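Local atomic coordinates of rhodopsin (Rubrobacter xylanophilus, PDB entry 6KFQ), a protein that holds retinal within a seven-helix membrane bundle and pumps protons, presumably driven by light as in related microbial rhodopsins, with exceptionally high thermostability. Residues L116-T121 with A125-L130; V181-I184 with G188-A191; T157-Q162 with S219-S224; V98-S103 with V146-A151. All coordinates share one frame; numbering follows the deposited sequence.

Contact 1: residues L116-T121 with A125-L130. With MPG ([(Z)-octadec-9-enyl] (2R)-2,3-bis(oxidanyl)propanoate), chain B.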
# COMPACT_ATOMS: atom_id res chain seq x y z
N LEU A 116 5.63 -3.56 12.23
CA LEU A 116 6.69 -4.56 12.15
C LEU A 116 7.27 -4.84 13.52
O LEU A 116 7.50 -6.00 13.89
CB LEU A 116 7.77 -4.08 11.19
CG LEU A 116 9.07 -4.89 11.19
CD1 LEU A 116 8.82 -6.33 10.77
CD2 LEU A 116 10.09 -4.24 10.26
N TRP A 117 7.51 -3.78 14.29
CA TRP A 117 8.01 -3.92 15.66
C TRP A 117 7.03 -4.70 16.52
O TRP A 117 7.43 -5.59 17.28
CB TRP A 117 8.26 -2.53 16.24
CG TRP A 117 8.90 -2.52 17.57
CD1 TRP A 117 9.46 -3.57 18.23
CD2 TRP A 117 9.05 -1.38 18.43
NE1 TRP A 117 9.95 -3.15 19.45
CE2 TRP A 117 9.71 -1.81 19.59
CE3 TRP A 117 8.69 -0.03 18.32
CZ2 TRP A 117 10.02 -0.95 20.64
CZ3 TRP A 117 9.00 0.83 19.37
CH2 TRP A 117 9.66 0.36 20.51
N ALA A 118 5.74 -4.40 16.40
CA ALA A 118 4.72 -5.17 17.12
C ALA A 118 4.74 -6.63 16.69
O ALA A 118 4.66 -7.53 17.54
CB ALA A 118 3.34 -4.56 16.88
N GLY A 119 4.85 -6.90 15.39
CA GLY A 119 4.84 -8.28 14.93
C GLY A 119 6.04 -9.07 15.42
O GLY A 119 5.92 -10.25 15.76
N ALA A 120 7.21 -8.43 15.45
CA ALA A 120 8.44 -9.08 15.91
C ALA A 120 8.52 -9.21 17.42
O ALA A 120 9.40 -9.94 17.92
CB ALA A 120 9.65 -8.30 15.40
N THR A 121 7.64 -8.56 18.17
CA THR A 121 7.73 -8.53 19.62
C THR A 121 7.06 -9.78 20.20
O THR A 121 5.91 -10.08 19.88
CB THR A 121 7.08 -7.26 20.18
OG1 THR A 121 7.80 -6.12 19.70
CG2 THR A 121 7.11 -7.25 21.71
N ALA A 125 2.39 -7.83 26.05
CA ALA A 125 1.97 -6.48 26.41
C ALA A 125 2.64 -5.44 25.52
O ALA A 125 2.03 -4.43 25.16
CB ALA A 125 2.29 -6.22 27.89
N GLY A 126 3.91 -5.67 25.16
CA GLY A 126 4.56 -4.76 24.24
C GLY A 126 3.95 -4.83 22.85
O GLY A 126 3.88 -3.82 22.15
N ARG A 127 3.48 -6.01 22.45
CA ARG A 127 2.84 -6.14 21.14
C ARG A 127 1.55 -5.33 21.08
O ARG A 127 1.27 -4.67 20.07
CB ARG A 127 2.57 -7.62 20.85
CG ARG A 127 2.29 -7.93 19.39
CD ARG A 127 2.42 -9.43 19.15
NE ARG A 127 1.32 -10.15 19.77
CZ ARG A 127 1.41 -11.37 20.28
NH1 ARG A 127 2.56 -12.02 20.26
NH2 ARG A 127 0.33 -11.93 20.82
N ALA A 128 0.78 -5.34 22.17
CA ALA A 128 -0.49 -4.64 22.19
C ALA A 128 -0.30 -3.13 22.12
O ALA A 128 -0.95 -2.45 21.32
CB ALA A 128 -1.27 -5.03 23.45
N ILE A 129 0.60 -2.59 22.95
CA ILE A 129 0.82 -1.15 22.94
C ILE A 129 1.35 -0.70 21.58
O ILE A 129 0.98 0.37 21.08
CB ILE A 129 1.76 -0.73 24.09
CG1 ILE A 129 1.84 0.79 24.19
CG2 ILE A 129 3.15 -1.30 23.92
CD1 ILE A 129 0.56 1.44 24.66
N LEU A 130 2.21 -1.50 20.96
CA LEU A 130 2.74 -1.13 19.65
C LEU A 130 1.68 -1.21 18.56
O LEU A 130 1.70 -0.42 17.61
CB LEU A 130 3.92 -2.03 19.29
CG LEU A 130 5.15 -1.80 20.17
CD1 LEU A 130 6.21 -2.87 19.93
CD2 LEU A 130 5.69 -0.42 19.92
C2 MPG B . 6.94 -0.52 24.15
C3 MPG B . 6.81 0.85 23.53
C4 MPG B . 5.55 1.58 23.91
C5 MPG B . 5.64 2.38 25.19
C6 MPG B . 6.24 3.76 25.03
C7 MPG B . 5.34 4.74 24.28
C8 MPG B . 5.90 6.13 24.18
C9 MPG B . 4.93 7.11 23.59
C10 MPG B . 5.09 7.88 22.54
C11 MPG B . 4.03 8.79 22.00
C12 MPG B . 4.45 10.23 21.88
C13 MPG B . 5.14 10.60 20.57
C14 MPG B . 5.42 12.07 20.42
C15 MPG B . 5.90 12.50 19.05
C16 MPG B . 6.11 13.99 18.92
C17 MPG B . 6.56 14.49 17.57
C18 MPG B . 6.79 15.99 17.53
O1 MPG B . 8.00 -2.69 24.07
C1 MPG B . 8.06 -1.34 23.56
CXD MPG B . 8.80 -4.92 24.29
O2 MPG B . 7.68 -4.98 25.15
C21 MPG B . 10.09 -5.24 25.02
O3 MPG B . 10.01 -6.53 25.59
O4 MPG B . 9.69 -3.34 22.73
CX3 MPG B . 8.89 -3.56 23.60
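The hydroxyl OG1 of Thr121 bonds back to the carbonyl O of Trp117 at 2.5 Å while resting against the methyl CD1 of Leu130 on the next helix. With chi1 at -63° this oxygen lies beside its own backbone N, above the plane of the carbonyl that accepts its proton, and the hydroxyl is satisfied without leaving the helix end. Leu130 suits the gap because its two methyls cover one face of the Trp117 indole. CD1 stands 3.5 Å from the centroid of the five-membered ring, only 7° off the normal, a CH-pi contact, and CD2 lies 3.4 Å from CE3 over the six-membered ring. Next to them the small Ala118 lets the backbones approach, its CB 3.5 Å from CB of Leu130. Arg127 has its aliphatic part pressed closely against the carbonyl O of Ala118, a tight contact of 3.0 Å from that oxygen to CG; a bend at chi3 then takes the guanidinium to where the O of Thr121 is at its edge. Gly126, having only hydrogens on CA, admits the lipid headgroup, whose O2 comes within 3.3 Å of that CA. The two short axes pass 8.2 Å apart and nearly antiparallel, as expected of a tight helical hairpin, here the helix D-helix E connection of the microbial rhodopsin fold with a lipid in its outer groove.

Contact 2: residues V181-I184 with G188-A191. With RET (retinal), chain R; MPG ([(Z)-octadec-9-enyl] (2R)-2,3-bis(oxidanyl)propanoate), chain P; MPG ([(Z)-octadec-9-enyl] (2R)-2,3-bis(oxidanyl)propanoate), chain D.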
# COMPACT_ATOMS: atom_id res chain seq x y z
N VAL A 181 -6.80 -8.14 9.54
CA VAL A 181 -6.11 -9.39 9.22
C VAL A 181 -5.00 -9.66 10.23
O VAL A 181 -4.86 -10.77 10.75
CB VAL A 181 -5.57 -9.35 7.78
CG1 VAL A 181 -4.71 -10.58 7.53
CG2 VAL A 181 -6.71 -9.27 6.77
N TRP A 182 -4.20 -8.63 10.52
CA TRP A 182 -3.16 -8.73 11.53
C TRP A 182 -3.73 -9.26 12.84
O TRP A 182 -3.17 -10.17 13.46
CB TRP A 182 -2.53 -7.35 11.74
CG TRP A 182 -1.21 -7.29 12.45
CD1 TRP A 182 0.02 -7.20 11.87
CD2 TRP A 182 -0.99 -7.26 13.87
NE1 TRP A 182 0.99 -7.12 12.84
CE2 TRP A 182 0.40 -7.15 14.07
CE3 TRP A 182 -1.84 -7.32 14.98
CZ2 TRP A 182 0.97 -7.10 15.35
CZ3 TRP A 182 -1.27 -7.26 16.26
CH2 TRP A 182 0.12 -7.16 16.43
N LEU A 183 -4.88 -8.72 13.25
CA LEU A 183 -5.44 -9.08 14.55
C LEU A 183 -5.98 -10.51 14.58
O LEU A 183 -5.91 -11.16 15.62
CB LEU A 183 -6.55 -8.11 14.94
CG LEU A 183 -6.11 -6.76 15.52
CD1 LEU A 183 -7.34 -5.90 15.73
CD2 LEU A 183 -5.36 -6.93 16.84
N ILE A 184 -6.53 -11.00 13.46
CA ILE A 184 -7.02 -12.38 13.48
C ILE A 184 -5.92 -13.38 13.16
O ILE A 184 -6.06 -14.56 13.49
CB ILE A 184 -8.21 -12.57 12.53
CG1 ILE A 184 -7.80 -12.35 11.07
CG2 ILE A 184 -9.35 -11.62 12.92
CD1 ILE A 184 -8.93 -12.57 10.10
N GLY A 188 -1.60 -11.53 15.86
CA GLY A 188 -2.57 -11.13 16.86
C GLY A 188 -3.12 -12.30 17.65
O GLY A 188 -2.39 -12.95 18.41
N PHE A 189 -4.41 -12.57 17.48
CA PHE A 189 -5.10 -13.55 18.31
C PHE A 189 -4.96 -14.98 17.80
O PHE A 189 -5.22 -15.93 18.55
CB PHE A 189 -6.59 -13.20 18.41
CG PHE A 189 -6.86 -11.99 19.26
CD1 PHE A 189 -7.10 -12.12 20.61
CD2 PHE A 189 -6.89 -10.72 18.70
CE1 PHE A 189 -7.35 -11.01 21.40
CE2 PHE A 189 -7.15 -9.61 19.47
CZ PHE A 189 -7.38 -9.75 20.83
N GLY A 190 -4.55 -15.16 16.54
CA GLY A 190 -4.48 -16.51 16.00
C GLY A 190 -5.84 -17.15 15.81
O GLY A 190 -5.98 -18.36 16.00
N ALA A 191 -6.85 -16.35 15.45
CA ALA A 191 -8.17 -16.90 15.18
C ALA A 191 -8.19 -17.65 13.85
O ALA A 191 -9.00 -18.56 13.67
CB ALA A 191 -9.22 -15.79 15.18
C1 RET R . -0.50 -3.06 10.50
C2 RET R . -0.47 -3.59 11.95
C3 RET R . -0.53 -2.52 13.02
C4 RET R . -1.74 -1.63 12.84
C5 RET R . -2.02 -1.25 11.41
C6 RET R . -1.40 -1.82 10.36
C7 RET R . -1.73 -1.39 9.01
C8 RET R . -1.17 -1.72 7.81
C9 RET R . -1.53 -1.28 6.48
C10 RET R . -0.95 -1.88 5.43
C11 RET R . -1.15 -1.61 4.04
C12 RET R . -0.47 -2.28 3.11
C13 RET R . -0.55 -2.10 1.68
C14 RET R . 0.31 -2.80 0.89
C15 RET R . 0.43 -2.75 -0.54
C16 RET R . 0.95 -2.73 10.11
C17 RET R . -0.99 -4.25 9.65
C18 RET R . -2.91 -0.04 11.30
C19 RET R . -2.56 -0.19 6.33
C20 RET R . -1.56 -1.14 1.13
C5 MPG P . -10.63 -7.65 15.09
C6 MPG P . -11.09 -8.84 15.90
C7 MPG P . -9.96 -9.67 16.49
C8 MPG P . -10.42 -10.87 17.26
C2 MPG D . -2.77 -8.24 20.25
C3 MPG D . -2.90 -6.75 20.48
C4 MPG D . -4.34 -6.28 20.53
C5 MPG D . -4.49 -4.79 20.73
C6 MPG D . -5.88 -4.33 21.11
C7 MPG D . -6.96 -4.60 20.06
C8 MPG D . -7.97 -5.63 20.47
C9 MPG D . -9.14 -5.68 19.54
C10 MPG D . -10.15 -6.52 19.57
C11 MPG D . -10.42 -7.62 20.55
C12 MPG D . -11.82 -7.58 21.08
C13 MPG D . -12.23 -8.75 21.97
C14 MPG D . -12.71 -9.98 21.24
C15 MPG D . -11.63 -10.83 20.62
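Leu183 and Phe189 have similar first torsions (chi1 -80° and -71°), each placing CG anti to the carbonyl carbon; with the loop folded back beside the helix end, the two side chains lie side by side, pointing the same way. The isobutyl group and the ring touch lightly, CD2 of Leu183 to CE2 of Phe189 at 4.2 Å, and both face bound lipid chains. Their backbones hold them together: N of Phe189 donates to O of Leu183 over 2.8 Å, almost straight at 175°, and the same oxygen sits in plane at the edge of the phenyl ring. A weak, bent bond follows from N of Ala191 to O of Ile184. Gly190 has a positive phi that favours glycine; at Gly188 the carbonyl O atoms of Trp182 and Leu183 leave no room for a side chain, and its bare CA makes a CA-H...O contact with O of Leu183 at 3.6 Å. Trp182 faces inward; C2 of retinal lies over one face of its indole, 3.6 Å from CD1, and the backbone N of Gly188 over the opposite face, toward its margin. The chain thus folds back over the end of helix F, a helix-terminating turn whose inner side belongs to the retinal pocket.

Contact 3: residues T157-Q162 with S219-S224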
# COMPACT_ATOMS: atom_id res chain seq x y z
N THR A 157 -9.81 18.91 -12.24
CA THR A 157 -10.81 18.71 -13.28
C THR A 157 -11.76 17.59 -12.87
O THR A 157 -11.41 16.76 -12.03
CB THR A 157 -10.13 18.36 -14.61
OG1 THR A 157 -9.40 17.14 -14.46
CG2 THR A 157 -9.20 19.47 -15.04
N PRO A 158 -12.97 17.56 -13.43
CA PRO A 158 -13.92 16.49 -13.06
C PRO A 158 -13.36 15.08 -13.19
O PRO A 158 -13.65 14.24 -12.34
CB PRO A 158 -15.09 16.74 -14.03
CG PRO A 158 -15.05 18.20 -14.27
CD PRO A 158 -13.59 18.56 -14.32
N ALA A 159 -12.54 14.82 -14.21
CA ALA A 159 -12.01 13.46 -14.37
C ALA A 159 -10.98 13.14 -13.30
O ALA A 159 -10.92 12.01 -12.81
CB ALA A 159 -11.38 13.30 -15.75
N VAL A 160 -10.13 14.11 -12.97
CA VAL A 160 -9.16 13.91 -11.89
C VAL A 160 -9.88 13.71 -10.56
O VAL A 160 -9.55 12.80 -9.79
CB VAL A 160 -8.18 15.10 -11.83
CG1 VAL A 160 -7.31 15.00 -10.59
CG2 VAL A 160 -7.33 15.12 -13.10
N ALA A 161 -10.86 14.57 -10.26
CA ALA A 161 -11.61 14.42 -9.03
C ALA A 161 -12.27 13.05 -8.95
O ALA A 161 -12.33 12.44 -7.87
CB ALA A 161 -12.66 15.53 -8.92
N GLN A 162 -12.74 12.53 -10.08
CA GLN A 162 -13.46 11.25 -10.08
C GLN A 162 -12.52 10.08 -9.81
O GLN A 162 -12.84 9.19 -9.02
CB GLN A 162 -14.20 11.07 -11.41
CG GLN A 162 -14.94 9.75 -11.52
CD GLN A 162 -15.61 9.57 -12.87
OE1 GLN A 162 -15.85 10.54 -13.60
NE2 GLN A 162 -15.92 8.33 -13.22
N SER A 219 -7.00 5.64 -16.37
CA SER A 219 -7.74 6.91 -16.37
C SER A 219 -6.97 7.94 -17.20
O SER A 219 -6.46 8.95 -16.70
CB SER A 219 -7.96 7.42 -14.95
OG SER A 219 -8.70 6.50 -14.18
N ARG A 220 -6.94 7.69 -18.51
CA ARG A 220 -6.11 8.49 -19.41
C ARG A 220 -6.59 9.93 -19.50
O ARG A 220 -5.78 10.85 -19.65
CB ARG A 220 -6.07 7.85 -20.80
CG ARG A 220 -5.57 6.41 -20.79
CD ARG A 220 -5.49 5.85 -22.20
NE ARG A 220 -4.71 6.73 -23.07
CZ ARG A 220 -3.39 6.80 -23.08
NH1 ARG A 220 -2.67 6.01 -22.28
NH2 ARG A 220 -2.77 7.64 -23.90
N GLN A 221 -7.91 10.15 -19.43
CA GLN A 221 -8.42 11.52 -19.47
C GLN A 221 -7.93 12.31 -18.27
O GLN A 221 -7.46 13.45 -18.41
CB GLN A 221 -9.95 11.51 -19.49
CG GLN A 221 -10.57 12.89 -19.31
CD GLN A 221 -12.05 12.82 -19.02
OE1 GLN A 221 -12.61 11.74 -18.85
NE2 GLN A 221 -12.70 13.98 -18.96
N ALA A 222 -8.02 11.72 -17.08
CA ALA A 222 -7.54 12.38 -15.87
C ALA A 222 -6.04 12.65 -15.96
O ALA A 222 -5.58 13.76 -15.67
CB ALA A 222 -7.86 11.51 -14.66
N LEU A 223 -5.27 11.64 -16.37
CA LEU A 223 -3.83 11.82 -16.53
C LEU A 223 -3.53 12.96 -17.50
O LEU A 223 -2.78 13.89 -17.17
CB LEU A 223 -3.20 10.51 -17.01
CG LEU A 223 -3.36 9.38 -15.98
CD1 LEU A 223 -2.67 8.11 -16.43
CD2 LEU A 223 -2.87 9.82 -14.61
N SER A 224 -4.15 12.94 -18.68
CA SER A 224 -3.90 14.00 -19.65
C SER A 224 -4.31 15.36 -19.11
O SER A 224 -3.65 16.37 -19.39
CB SER A 224 -4.62 13.69 -20.97
OG SER A 224 -6.03 13.72 -20.80
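This is a close crossing of two helix beginnings, centred on two alanines, where the start of helix 158-184 meets the short C-terminal helix 220-228 that follows the seventh transmembrane helix. The short axes pass 8.0 Å apart at 117°, and alanines make this possible: CA of Val160 and CA of Ala222 are just 4.6 Å apart. The methyl CB of Ala222 fits against the carbonyl O of Ala159 at 3.6 Å, with CB of Ala159 close by. Val160 adds a branch from the other helix, its CG2 lying 3.4 Å from the carbonyl O of Ala222 and also packing on that residue's methyl. At the more exposed side Gln221 is extended, with CG anti to the backbone N (chi1 171°), and this lays its carboxamide along the neighbouring helix. CB of Ala159 sits over the flat face of that amide, 3.4 Å from CD. A long glutamine suits this place because its aliphatic stem and amide face can cover an alanine while its polar atoms stay toward the outside. No hydrogen bond joins the segments. Thr157, the N-cap of its helix, accepts a weak capping bond at OG1 from N of Val160, and the same hydroxyl is hydrogen-bonded to Asp225 further along helix 220-228. Ile163 touches Ala222 from helix 158-184, while Leu223 turns the other way, onto Phe34 and Phe35 of helix 32-53.

Contact 4: residues V98-S103 with V146-A151. With MPG ([(Z)-octadec-9-enyl] (2R)-2,3-bis(oxidanyl)propanoate), chain O; MPG ([(Z)-octadec-9-enyl] (2R)-2,3-bis(oxidanyl)propanoate), chain F; SO4 (sulfate ion), chain S.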
# COMPACT_ATOMS: atom_id res chain seq x y z
N VAL A 98 5.03 20.49 0.52
CA VAL A 98 6.03 19.59 1.07
C VAL A 98 5.67 19.19 2.50
O VAL A 98 5.74 18.01 2.86
CB VAL A 98 7.43 20.23 1.00
CG1 VAL A 98 8.43 19.40 1.80
CG2 VAL A 98 7.87 20.34 -0.45
N THR A 99 5.28 20.17 3.32
CA THR A 99 4.97 19.88 4.72
C THR A 99 3.85 18.85 4.85
O THR A 99 3.95 17.91 5.64
CB THR A 99 4.61 21.17 5.46
OG1 THR A 99 5.73 22.06 5.44
CG2 THR A 99 4.24 20.88 6.91
N PHE A 100 2.79 19.00 4.06
CA PHE A 100 1.72 18.01 4.11
C PHE A 100 2.21 16.65 3.65
O PHE A 100 1.96 15.63 4.31
CB PHE A 100 0.52 18.45 3.26
CG PHE A 100 -0.53 17.39 3.13
CD1 PHE A 100 -1.48 17.22 4.12
CD2 PHE A 100 -0.54 16.54 2.04
CE1 PHE A 100 -2.43 16.23 4.02
CE2 PHE A 100 -1.49 15.52 1.94
CZ PHE A 100 -2.44 15.37 2.92
N ILE A 101 2.91 16.60 2.51
CA ILE A 101 3.33 15.32 1.94
C ILE A 101 4.31 14.61 2.87
O ILE A 101 4.18 13.41 3.12
CB ILE A 101 3.91 15.53 0.53
CG1 ILE A 101 2.81 15.99 -0.42
CG2 ILE A 101 4.52 14.22 -0.00
CD1 ILE A 101 3.31 16.37 -1.82
N ALA A 102 5.29 15.34 3.40
CA ALA A 102 6.23 14.73 4.34
C ALA A 102 5.52 14.27 5.60
O ALA A 102 5.85 13.21 6.16
CB ALA A 102 7.35 15.71 4.68
N SER A 103 4.54 15.05 6.08
CA SER A 103 3.77 14.65 7.25
C SER A 103 3.00 13.37 7.00
O SER A 103 3.00 12.45 7.83
CB SER A 103 2.80 15.76 7.66
OG SER A 103 3.51 16.91 8.09
N VAL A 146 -8.52 12.33 4.26
CA VAL A 146 -9.92 12.72 4.14
C VAL A 146 -10.07 14.23 4.29
O VAL A 146 -10.81 14.87 3.53
CB VAL A 146 -10.78 11.96 5.16
CG1 VAL A 146 -12.16 12.58 5.27
CG2 VAL A 146 -10.88 10.49 4.77
N SER A 147 -9.38 14.83 5.26
CA SER A 147 -9.59 16.24 5.56
C SER A 147 -8.91 17.17 4.56
O SER A 147 -9.38 18.29 4.34
CB SER A 147 -9.09 16.56 6.97
OG SER A 147 -7.68 16.41 7.04
N ARG A 148 -7.80 16.74 3.95
CA ARG A 148 -7.04 17.59 3.05
C ARG A 148 -7.17 17.20 1.59
O ARG A 148 -7.50 18.04 0.75
CB ARG A 148 -5.56 17.58 3.46
CG ARG A 148 -4.65 18.40 2.56
CD ARG A 148 -4.92 19.89 2.70
NE ARG A 148 -4.05 20.66 1.82
CZ ARG A 148 -2.86 21.13 2.18
NH1 ARG A 148 -2.42 20.93 3.42
NH2 ARG A 148 -2.13 21.81 1.31
N LEU A 149 -6.91 15.94 1.25
CA LEU A 149 -6.79 15.60 -0.17
C LEU A 149 -8.15 15.56 -0.87
O LEU A 149 -8.22 15.89 -2.06
CB LEU A 149 -6.06 14.27 -0.34
CG LEU A 149 -4.56 14.31 -0.05
CD1 LEU A 149 -3.91 12.98 -0.41
CD2 LEU A 149 -3.91 15.46 -0.79
N PHE A 150 -9.22 15.15 -0.18
CA PHE A 150 -10.53 15.20 -0.82
C PHE A 150 -10.91 16.63 -1.18
O PHE A 150 -11.50 16.88 -2.23
CB PHE A 150 -11.60 14.58 0.08
CG PHE A 150 -11.76 13.09 -0.09
CD1 PHE A 150 -10.97 12.21 0.64
CD2 PHE A 150 -12.69 12.57 -0.98
CE1 PHE A 150 -11.10 10.84 0.48
CE2 PHE A 150 -12.83 11.20 -1.14
CZ PHE A 150 -12.04 10.33 -0.41
N ALA A 151 -10.56 17.58 -0.31
CA ALA A 151 -10.84 18.98 -0.62
C ALA A 151 -9.98 19.47 -1.77
O ALA A 151 -10.47 20.18 -2.66
CB ALA A 151 -10.63 19.84 0.63
C2 MPG O . 13.26 22.32 8.22
C3 MPG O . 12.18 23.37 8.27
C4 MPG O . 10.94 23.02 7.48
C5 MPG O . 10.16 21.84 8.02
C6 MPG O . 8.77 21.71 7.45
C7 MPG O . 7.95 20.54 8.00
C8 MPG O . 8.45 19.19 7.60
C9 MPG O . 7.59 18.07 8.11
C10 MPG O . 7.99 17.16 8.96
C11 MPG O . 7.21 16.02 9.52
C12 MPG O . 7.91 14.70 9.38
C13 MPG O . 9.34 14.71 9.89
C14 MPG O . 10.05 13.38 9.82
C15 MPG O . 9.56 12.36 10.82
C16 MPG O . 10.24 11.01 10.70
C17 MPG O . 9.78 9.97 11.69
C18 MPG O . 10.39 8.61 11.45
C1 MPG O . 13.86 22.12 6.86
C4 MPG F . -14.77 11.50 2.48
C5 MPG F . -15.14 10.16 1.90
C6 MPG F . -14.83 8.98 2.79
C7 MPG F . -15.15 7.62 2.18
C8 MPG F . -14.97 6.48 3.14
C9 MPG F . -15.23 5.13 2.55
C10 MPG F . -15.27 4.03 3.25
C11 MPG F . -15.10 4.00 4.74
C12 MPG F . -15.46 2.69 5.37
C13 MPG F . -14.48 1.55 5.14
C14 MPG F . -14.90 0.26 5.79
C15 MPG F . -13.89 -0.86 5.76
C16 MPG F . -14.39 -2.12 6.43
C17 MPG F . -13.40 -3.24 6.60
C18 MPG F . -13.96 -4.43 7.33
S SO4 S . 1.20 22.42 3.07
O1 SO4 S . 0.23 21.95 4.05
O2 SO4 S . 2.27 21.45 2.89
O3 SO4 S . 0.51 22.64 1.80
O4 SO4 S . 1.79 23.69 3.51
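A sulfate-binding site bridges the start of helix 98-120 and the later part of helix 124-153, with Phe100 and Arg148 packed against each other beside the anion. Arg148 presents the edge of its guanidinium, in plane, to the sulfate: NH1 gives a nearly straight bond to O1 (2.9 Å, 175°) and NH2 another to O3 at 2.8 Å. From the facing helix the backbone N of Phe100 donates to O2, also over 2.8 Å, and Asn97 adds a side-chain bond. The ion probably comes from the crystallisation liquor. Backbone N-H groups in the first turn of a helix point outward along the axis, a classic anion-binding arrangement, and the helix end would be expected to favour the negative charge.

Arginine suits this place doubly, since its stem is greasy and its head charged. Its CG lies over one face of the Phe100 ring, 3.8 Å from the centroid, in a CH-pi contact. The bend at chi2 (69°) then turns the rest of the chain back past the ring, and the guanidinium ends up tilted 49° to the ring plane. Phe100, with CG anti to its own N, reaches across backbones whose nearest CA atoms are 8.8 Å apart. Leu149 fills in beside it, CD2 against CE2 of the ring at 3.6 Å, and Cys87 of helix 70-90 touches both Phe100 and Leu149. NE of Arg148 forms a salt bridge with Glu152, one turn further along its own helix.

How the contacts relate
Contacts 1 and 4 join the same two helices, 98-120 and 124-153, near their two ends, with centres about 28 Å apart; the chain enters through 98-103, turns at contact 1 and returns to 146-151. Helix 158-184 comes next, beginning in contact 3 and ending in contact 2, about 39 Å apart between centres, before the seventh helix leads back to contact 3. Contacts 1 and 2, about 13 Å between centres, touch through Trp182, which packs on Ala118 and Arg127 and so connects the helical hairpin to the retinal pocket. Contacts 3 and 4 lie about 19 Å apart without touching. Packing is thus distributed over both ends of the bundle around retinal.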